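Local coordinates for protein T-box transcription factor TBX21 (Mus musculus, PDB 5T1J) that binds DNA in a sequence-specific manner through its T-box domain and drives Th1 development of T cells by activating Th1 genes and repressing Th2 and Th17 programmes, at residues A[137-151]-A[165-179]. Residues are numbered along the deposited sequence; the frame is centred on the assembly and turned at random.
Sequences LQSLHKYQPRLHIVE and NTHVFTFQETQFIAV. With nucleotides of chain E.
Torsions bring Q144 to F171 and F176 to P145. In Q144, CG turns away from the backbone N (chi1 163°) and the chain runs on extended, carrying the amide to F171; F176 instead holds CG between its own N and carbonyl carbon (chi1 61°), which lays the ring beside P145. The Q144 amide then reaches across a break in the pairing: NE2 donates to F171 O at 2.9 Å, almost straight at the hydrogen (176°), although NE2 itself stands well above the carbonyl plane of F171. P145, whose backbone nitrogen has no proton to give, sits where strand 142-151 passes from one partner to the next, and its CG touches the edge of the F176 ring at CE2, 3.8 Å away. L137 CD1 meets the rim farther round, at CZ and CE1, while Y143 CB packs against the same ring. Here one long strand of the T-box, a p53-like immunoglobulin-type beta fold, pairs antiparallel with two short strands in succession, 168-170 and 176-179, while the chain loops out between them. On the 168-170 side, F169 N bonds to L147 O at 2.6 Å, with a weak return bond from L147 N to F169 O. On the face that R146, H148 and V168 share, R146 CD approaches V168 CG1, while V168 CG2 lies at the edge of the H148 ring, 3.3 Å from CD2. The guanidinium of R146 goes on to a salt bridge with D65 on strand 59-70. Beyond Y143, which exchanges backbone bonds with F176, A178 CB touches the edge of the Y143 ring at CE2, 4.0 Å away, and Y143 OH accepts a hydrogen bond from Q138 N at 2.7 Å. Next along this turn, S139 OG donates to OP2 of nucleotide DT4 of chain E at 2.7 Å, a phosphate contact.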
loop_
_atom_site.group_PDB
_atom_site.type_symbol
_atom_site.label_atom_id
_atom_site.label_comp_id
_atom_site.label_asym_id
_atom_site.label_seq_id
_atom_site.Cartn_x
_atom_site.Cartn_y
_atom_site.Cartn_z
ATOM N N LEU A 137 -10.844 10.019 0.912
ATOM C CA LEU A 137 -10.502 11.363 1.348
ATOM C C LEU A 137 -11.639 12.099 2.004
ATOM O O LEU A 137 -12.786 11.749 1.842
ATOM C CB LEU A 137 -9.966 12.176 0.169
ATOM C CG LEU A 137 -8.627 11.671 -0.378
ATOM C CD1 LEU A 137 -8.178 12.363 -1.614
ATOM C CD2 LEU A 137 -7.596 11.896 0.712
ATOM N N GLN A 138 -11.310 13.097 2.805
ATOM C CA GLN A 138 -12.327 13.917 3.436
ATOM C C GLN A 138 -12.665 15.096 2.547
ATOM O O GLN A 138 -11.776 15.819 2.043
ATOM C CB GLN A 138 -11.838 14.389 4.815
ATOM C CG GLN A 138 -11.792 13.391 5.932
ATOM C CD GLN A 138 -11.234 14.082 7.183
ATOM O OE1 GLN A 138 -10.854 15.305 7.168
ATOM N NE2 GLN A 138 -11.393 13.382 8.319
ATOM N N SER A 139 -13.971 15.291 2.396
ATOM C CA SER A 139 -14.478 16.398 1.638
ATOM C C SER A 139 -13.952 17.688 2.232
ATOM O O SER A 139 -13.824 17.838 3.459
ATOM C CB SER A 139 -15.989 16.380 1.635
ATOM O OG SER A 139 -16.455 17.602 1.125
ATOM N N LEU A 140 -13.626 18.603 1.343
ATOM C CA LEU A 140 -13.300 19.970 1.732
ATOM C C LEU A 140 -12.061 20.013 2.633
ATOM O O LEU A 140 -12.107 20.571 3.733
ATOM C CB LEU A 140 -14.493 20.668 2.420
ATOM C CG LEU A 140 -15.798 20.698 1.620
ATOM C CD1 LEU A 140 -16.996 21.071 2.502
ATOM C CD2 LEU A 140 -15.685 21.617 0.416
ATOM N N HIS A 141 -10.961 19.422 2.164
ATOM C CA HIS A 141 -9.668 19.560 2.841
ATOM C C HIS A 141 -8.577 19.672 1.785
ATOM O O HIS A 141 -8.795 19.278 0.625
ATOM C CB HIS A 141 -9.400 18.378 3.782
ATOM C CG HIS A 141 -10.309 18.333 4.974
ATOM N ND1 HIS A 141 -11.667 18.119 4.867
ATOM C CD2 HIS A 141 -10.050 18.453 6.301
ATOM C CE1 HIS A 141 -12.211 18.134 6.073
ATOM N NE2 HIS A 141 -11.252 18.331 6.960
ATOM N N LYS A 142 -7.419 20.231 2.140
ATOM C CA LYS A 142 -6.385 20.301 1.115
ATOM C C LYS A 142 -5.291 19.318 1.440
ATOM O O LYS A 142 -4.691 19.314 2.531
ATOM C CB LYS A 142 -5.817 21.704 0.905
ATOM C CG LYS A 142 -4.548 22.110 1.658
ATOM C CD LYS A 142 -4.176 23.539 1.232
ATOM C CE LYS A 142 -3.796 24.434 2.416
ATOM N NZ LYS A 142 -3.799 25.895 2.003
ATOM N N TYR A 143 -5.093 18.481 0.426
ATOM C CA TYR A 143 -4.225 17.331 0.357
ATOM C C TYR A 143 -3.058 17.494 -0.626
ATOM O O TYR A 143 -2.981 18.462 -1.347
ATOM C CB TYR A 143 -5.061 16.165 -0.101
ATOM C CG TYR A 143 -6.095 15.661 0.858
ATOM C CD1 TYR A 143 -5.711 15.034 2.026
ATOM C CD2 TYR A 143 -7.452 15.764 0.580
ATOM C CE1 TYR A 143 -6.653 14.514 2.924
ATOM C CE2 TYR A 143 -8.410 15.255 1.472
ATOM C CZ TYR A 143 -8.000 14.622 2.653
ATOM O OH TYR A 143 -8.906 14.097 3.567
ATOM N N GLN A 144 -2.197 16.501 -0.730
ATOM C CA GLN A 144 -1.075 16.605 -1.644
ATOM C C GLN A 144 -0.522 15.238 -2.030
ATOM O O GLN A 144 -0.074 14.461 -1.172
ATOM C CB GLN A 144 0.029 17.457 -1.040
ATOM C CG GLN A 144 1.356 17.283 -1.735
ATOM C CD GLN A 144 2.386 18.200 -1.169
ATOM O OE1 GLN A 144 2.488 18.355 0.046
ATOM N NE2 GLN A 144 3.155 18.834 -2.045
ATOM N N PRO A 145 -0.585 14.927 -3.332
ATOM C CA PRO A 145 -0.017 13.698 -3.866
ATOM C C PRO A 145 1.476 13.703 -3.623
ATOM O O PRO A 145 2.136 14.741 -3.779
ATOM C CB PRO A 145 -0.338 13.784 -5.355
ATOM C CG PRO A 145 -1.583 14.592 -5.411
ATOM C CD PRO A 145 -1.384 15.641 -4.339
ATOM N N ARG A 146 1.989 12.526 -3.283
ATOM C CA ARG A 146 3.375 12.336 -2.923
ATOM C C ARG A 146 3.779 10.927 -3.379
ATOM O O ARG A 146 3.070 9.979 -3.032
ATOM C CB ARG A 146 3.515 12.516 -1.410
ATOM C CG ARG A 146 4.924 12.455 -0.902
ATOM C CD ARG A 146 4.968 12.637 0.602
ATOM N NE ARG A 146 4.203 11.582 1.275
ATOM C CZ ARG A 146 4.158 11.399 2.593
ATOM N NH1 ARG A 146 4.857 12.180 3.408
ATOM N NH2 ARG A 146 3.422 10.420 3.105
ATOM N N LEU A 147 4.878 10.752 -4.131
ATOM C CA LEU A 147 5.294 9.375 -4.544
ATOM C C LEU A 147 6.674 8.928 -4.115
ATOM O O LEU A 147 7.655 9.672 -4.229
ATOM C CB LEU A 147 5.200 9.197 -6.066
ATOM C CG LEU A 147 6.006 8.116 -6.809
ATOM C CD1 LEU A 147 5.314 7.682 -8.077
ATOM C CD2 LEU A 147 7.399 8.647 -7.208
ATOM N N HIS A 148 6.751 7.660 -3.719
ATOM C CA HIS A 148 7.991 7.120 -3.194
ATOM C C HIS A 148 8.507 6.038 -4.068
ATOM O O HIS A 148 7.752 5.337 -4.748
ATOM C CB HIS A 148 7.763 6.552 -1.817
ATOM C CG HIS A 148 6.532 7.092 -1.180
ATOM N ND1 HIS A 148 5.277 6.713 -1.597
ATOM C CD2 HIS A 148 6.352 8.004 -0.200
ATOM C CE1 HIS A 148 4.372 7.354 -0.884
ATOM N NE2 HIS A 148 4.995 8.143 -0.027
ATOM N N ILE A 149 9.811 5.859 -3.982
ATOM C CA ILE A 149 10.432 4.758 -4.654
ATOM C C ILE A 149 11.346 4.053 -3.660
ATOM O O ILE A 149 12.482 4.460 -3.394
ATOM C CB ILE A 149 11.164 5.222 -5.931
ATOM C CG1 ILE A 149 12.169 6.340 -5.656
ATOM C CG2 ILE A 149 10.172 5.760 -6.907
ATOM C CD1 ILE A 149 13.043 6.652 -6.862
ATOM N N VAL A 150 10.766 3.019 -3.054
ATOM C CA VAL A 150 11.482 2.105 -2.199
ATOM C C VAL A 150 12.083 1.065 -3.118
ATOM O O VAL A 150 11.360 0.450 -3.903
ATOM C CB VAL A 150 10.537 1.457 -1.172
ATOM C CG1 VAL A 150 11.248 0.394 -0.362
ATOM C CG2 VAL A 150 9.945 2.518 -0.258
ATOM N N GLU A 151 13.404 0.923 -3.080
ATOM C CA GLU A 151 14.106 -0.148 -3.803
ATOM C C GLU A 151 14.508 -1.318 -2.889
ATOM O O GLU A 151 14.753 -1.132 -1.701
ATOM C CB GLU A 151 15.309 0.420 -4.549
ATOM C CG GLU A 151 15.730 1.802 -4.108
ATOM C CD GLU A 151 16.934 2.360 -4.883
ATOM O OE1 GLU A 151 17.545 1.644 -5.697
ATOM O OE2 GLU A 151 17.299 3.529 -4.652
ATOM N N ASN A 165 16.791 1.080 1.624
ATOM C CA ASN A 165 16.456 2.352 0.988
ATOM C C ASN A 165 15.467 3.295 1.663
ATOM O O ASN A 165 14.485 2.864 2.273
ATOM C CB ASN A 165 15.989 2.122 -0.435
ATOM C CG ASN A 165 16.056 3.394 -1.244
ATOM O OD1 ASN A 165 15.259 4.325 -1.065
ATOM N ND2 ASN A 165 17.110 3.501 -2.036
ATOM N N THR A 166 15.773 4.589 1.586
ATOM C CA THR A 166 15.018 5.584 2.322
ATOM C C THR A 166 14.466 6.727 1.426
ATOM O O THR A 166 14.880 7.872 1.600
ATOM C CB THR A 166 15.920 6.195 3.432
ATOM O OG1 THR A 166 16.734 5.174 4.031
ATOM C CG2 THR A 166 15.097 6.907 4.486
ATOM N N HIS A 167 13.537 6.462 0.500
ATOM C CA HIS A 167 13.237 7.486 -0.535
ATOM C C HIS A 167 11.771 7.819 -0.860
ATOM O O HIS A 167 10.961 6.934 -1.142
ATOM C CB HIS A 167 13.959 7.142 -1.834
ATOM C CG HIS A 167 15.367 7.647 -1.858
ATOM N ND1 HIS A 167 15.698 8.895 -2.338
ATOM C CD2 HIS A 167 16.525 7.088 -1.434
ATOM C CE1 HIS A 167 17.000 9.084 -2.210
ATOM N NE2 HIS A 167 17.525 7.999 -1.672
ATOM N N VAL A 168 11.486 9.127 -0.858
ATOM C CA VAL A 168 10.147 9.721 -1.025
ATOM C C VAL A 168 10.155 11.013 -1.884
ATOM O O VAL A 168 10.984 11.881 -1.654
ATOM C CB VAL A 168 9.546 10.060 0.358
ATOM C CG1 VAL A 168 8.308 10.964 0.222
ATOM C CG2 VAL A 168 9.230 8.787 1.138
ATOM N N PHE A 169 9.236 11.174 -2.838
ATOM C CA PHE A 169 9.164 12.440 -3.603
ATOM C C PHE A 169 7.799 13.148 -3.473
ATOM O O PHE A 169 6.764 12.487 -3.456
ATOM C CB PHE A 169 9.439 12.210 -5.094
ATOM C CG PHE A 169 10.899 12.195 -5.464
ATOM C CD1 PHE A 169 11.887 12.227 -4.489
ATOM C CD2 PHE A 169 11.286 12.184 -6.798
ATOM C CE1 PHE A 169 13.240 12.205 -4.837
ATOM C CE2 PHE A 169 12.634 12.171 -7.153
ATOM C CZ PHE A 169 13.611 12.181 -6.171
ATOM N N THR A 170 7.804 14.486 -3.398
ATOM C CA THR A 170 6.576 15.291 -3.221
ATOM C C THR A 170 6.452 16.245 -4.402
ATOM O O THR A 170 7.478 16.671 -4.918
ATOM C CB THR A 170 6.600 16.175 -1.932
ATOM O OG1 THR A 170 7.629 17.171 -2.038
ATOM C CG2 THR A 170 6.814 15.338 -0.669
ATOM N N PHE A 171 5.230 16.591 -4.824
ATOM C CA PHE A 171 5.014 17.675 -5.811
ATOM C C PHE A 171 4.054 18.695 -5.229
ATOM O O PHE A 171 2.941 18.334 -4.849
ATOM C CB PHE A 171 4.432 17.165 -7.128
ATOM C CG PHE A 171 5.451 16.590 -8.064
ATOM C CD1 PHE A 171 5.103 16.275 -9.360
ATOM C CD2 PHE A 171 6.761 16.343 -7.650
ATOM C CE1 PHE A 171 6.044 15.719 -10.213
ATOM C CE2 PHE A 171 7.707 15.792 -8.511
ATOM C CZ PHE A 171 7.348 15.486 -9.793
ATOM N N GLN A 172 4.456 19.956 -5.134
ATOM C CA GLN A 172 3.573 20.911 -4.474
ATOM C C GLN A 172 2.591 21.550 -5.458
ATOM O O GLN A 172 1.470 21.885 -5.078
ATOM C CB GLN A 172 4.382 21.995 -3.750
ATOM C CG GLN A 172 3.530 22.870 -2.823
ATOM C CD GLN A 172 4.297 24.016 -2.175
ATOM O OE1 GLN A 172 5.389 24.377 -2.608
ATOM N NE2 GLN A 172 3.711 24.604 -1.138
ATOM N N GLU A 173 2.969 21.623 -6.737
ATOM C CA GLU A 173 2.071 22.107 -7.788
ATOM C C GLU A 173 1.024 21.066 -8.156
ATOM O O GLU A 173 0.536 21.028 -9.300
ATOM C CB GLU A 173 2.839 22.467 -9.053
ATOM C CG GLU A 173 3.795 21.396 -9.517
ATOM C CD GLU A 173 5.248 21.719 -9.227
ATOM O OE1 GLU A 173 5.567 22.128 -8.086
ATOM O OE2 GLU A 173 6.081 21.512 -10.142
ATOM N N THR A 174 0.712 20.209 -7.188
ATOM C CA THR A 174 -0.260 19.153 -7.366
ATOM C C THR A 174 -1.157 19.081 -6.155
ATOM O O THR A 174 -1.823 18.055 -5.976
ATOM C CB THR A 174 0.382 17.755 -7.561
ATOM O OG1 THR A 174 1.317 17.528 -6.503
ATOM C CG2 THR A 174 1.095 17.644 -8.881
ATOM N N GLN A 175 -1.139 20.102 -5.290
ATOM C CA GLN A 175 -2.066 20.097 -4.142
ATOM C C GLN A 175 -3.474 20.045 -4.697
ATOM O O GLN A 175 -3.656 20.204 -5.904
ATOM C CB GLN A 175 -1.887 21.318 -3.249
ATOM C CG GLN A 175 -0.464 21.517 -2.748
ATOM C CD GLN A 175 -0.410 22.386 -1.509
ATOM O OE1 GLN A 175 -1.445 22.831 -1.001
ATOM N NE2 GLN A 175 0.799 22.694 -1.054
ATOM N N PHE A 176 -4.463 19.833 -3.844
ATOM C CA PHE A 176 -5.836 20.041 -4.273
ATOM C C PHE A 176 -6.761 19.966 -3.102
ATOM O O PHE A 176 -6.360 19.901 -1.949
ATOM C CB PHE A 176 -6.313 19.056 -5.370
ATOM C CG PHE A 176 -6.296 17.635 -4.954
ATOM C CD1 PHE A 176 -7.370 17.078 -4.243
ATOM C CD2 PHE A 176 -5.204 16.833 -5.241
ATOM C CE1 PHE A 176 -7.349 15.740 -3.824
ATOM C CE2 PHE A 176 -5.197 15.522 -4.808
ATOM C CZ PHE A 176 -6.277 14.995 -4.107
ATOM N N ILE A 177 -8.032 20.027 -3.430
ATOM C CA ILE A 177 -9.075 20.157 -2.455
ATOM C C ILE A 177 -10.050 19.070 -2.778
ATOM O O ILE A 177 -10.330 18.787 -3.924
ATOM C CB ILE A 177 -9.699 21.602 -2.510
ATOM C CG1 ILE A 177 -8.634 22.589 -2.051
ATOM C CG2 ILE A 177 -10.942 21.750 -1.614
ATOM C CD1 ILE A 177 -9.157 23.973 -1.746
ATOM N N ALA A 178 -10.528 18.384 -1.783
ATOM C CA ALA A 178 -11.450 17.344 -2.129
ATOM C C ALA A 178 -12.821 17.915 -2.113
ATOM O O ALA A 178 -13.256 18.425 -1.073
ATOM C CB ALA A 178 -11.347 16.156 -1.154
ATOM N N VAL A 179 -13.531 17.841 -3.222
ATOM C CA VAL A 179 -14.875 18.376 -3.166
ATOM C C VAL A 179 -15.889 17.405 -3.660
ATOM O O VAL A 179 -15.593 16.557 -4.494
ATOM C CB VAL A 179 -15.018 19.667 -3.944
ATOM C CG1 VAL A 179 -14.296 20.792 -3.203
ATOM C CG2 VAL A 179 -14.517 19.481 -5.353
ATOM P P DT E 4 -19.758 17.196 1.718
ATOM O OP1 DT E 4 -18.947 16.556 2.776
ATOM O OP2 DT E 4 -19.044 17.903 0.635
ATOM O "O5'" DT E 4 -20.786 16.123 1.068
ATOM C "C5'" DT E 4 -21.730 15.467 1.863
ATOM C "C4'" DT E 4 -22.824 14.820 1.022
ATOM O "O4'" DT E 4 -23.559 15.812 0.317
ATOM C "C3'" DT E 4 -22.358 13.813 -0.042
ATOM O "O3'" DT E 4 -22.658 12.468 0.444
ATOM C "C2'" DT E 4 -23.153 14.186 -1.315
ATOM C "C1'" DT E 4 -24.165 15.207 -0.796
ATOM N N1 DT E 4 -24.565 16.328 -1.802
ATOM C C2 DT E 4 -25.838 16.327 -2.352
ATOM O O2 DT E 4 -26.667 15.465 -2.115
ATOM N N3 DT E 4 -26.103 17.377 -3.207
ATOM C C4 DT E 4 -25.244 18.419 -3.558
ATOM O O4 DT E 4 -25.574 19.324 -4.342
ATOM C C5 DT E 4 -23.927 18.365 -2.936
ATOM C C7 DT E 4 -22.906 19.436 -3.224
ATOM C C6 DT E 4 -23.662 17.341 -2.097
#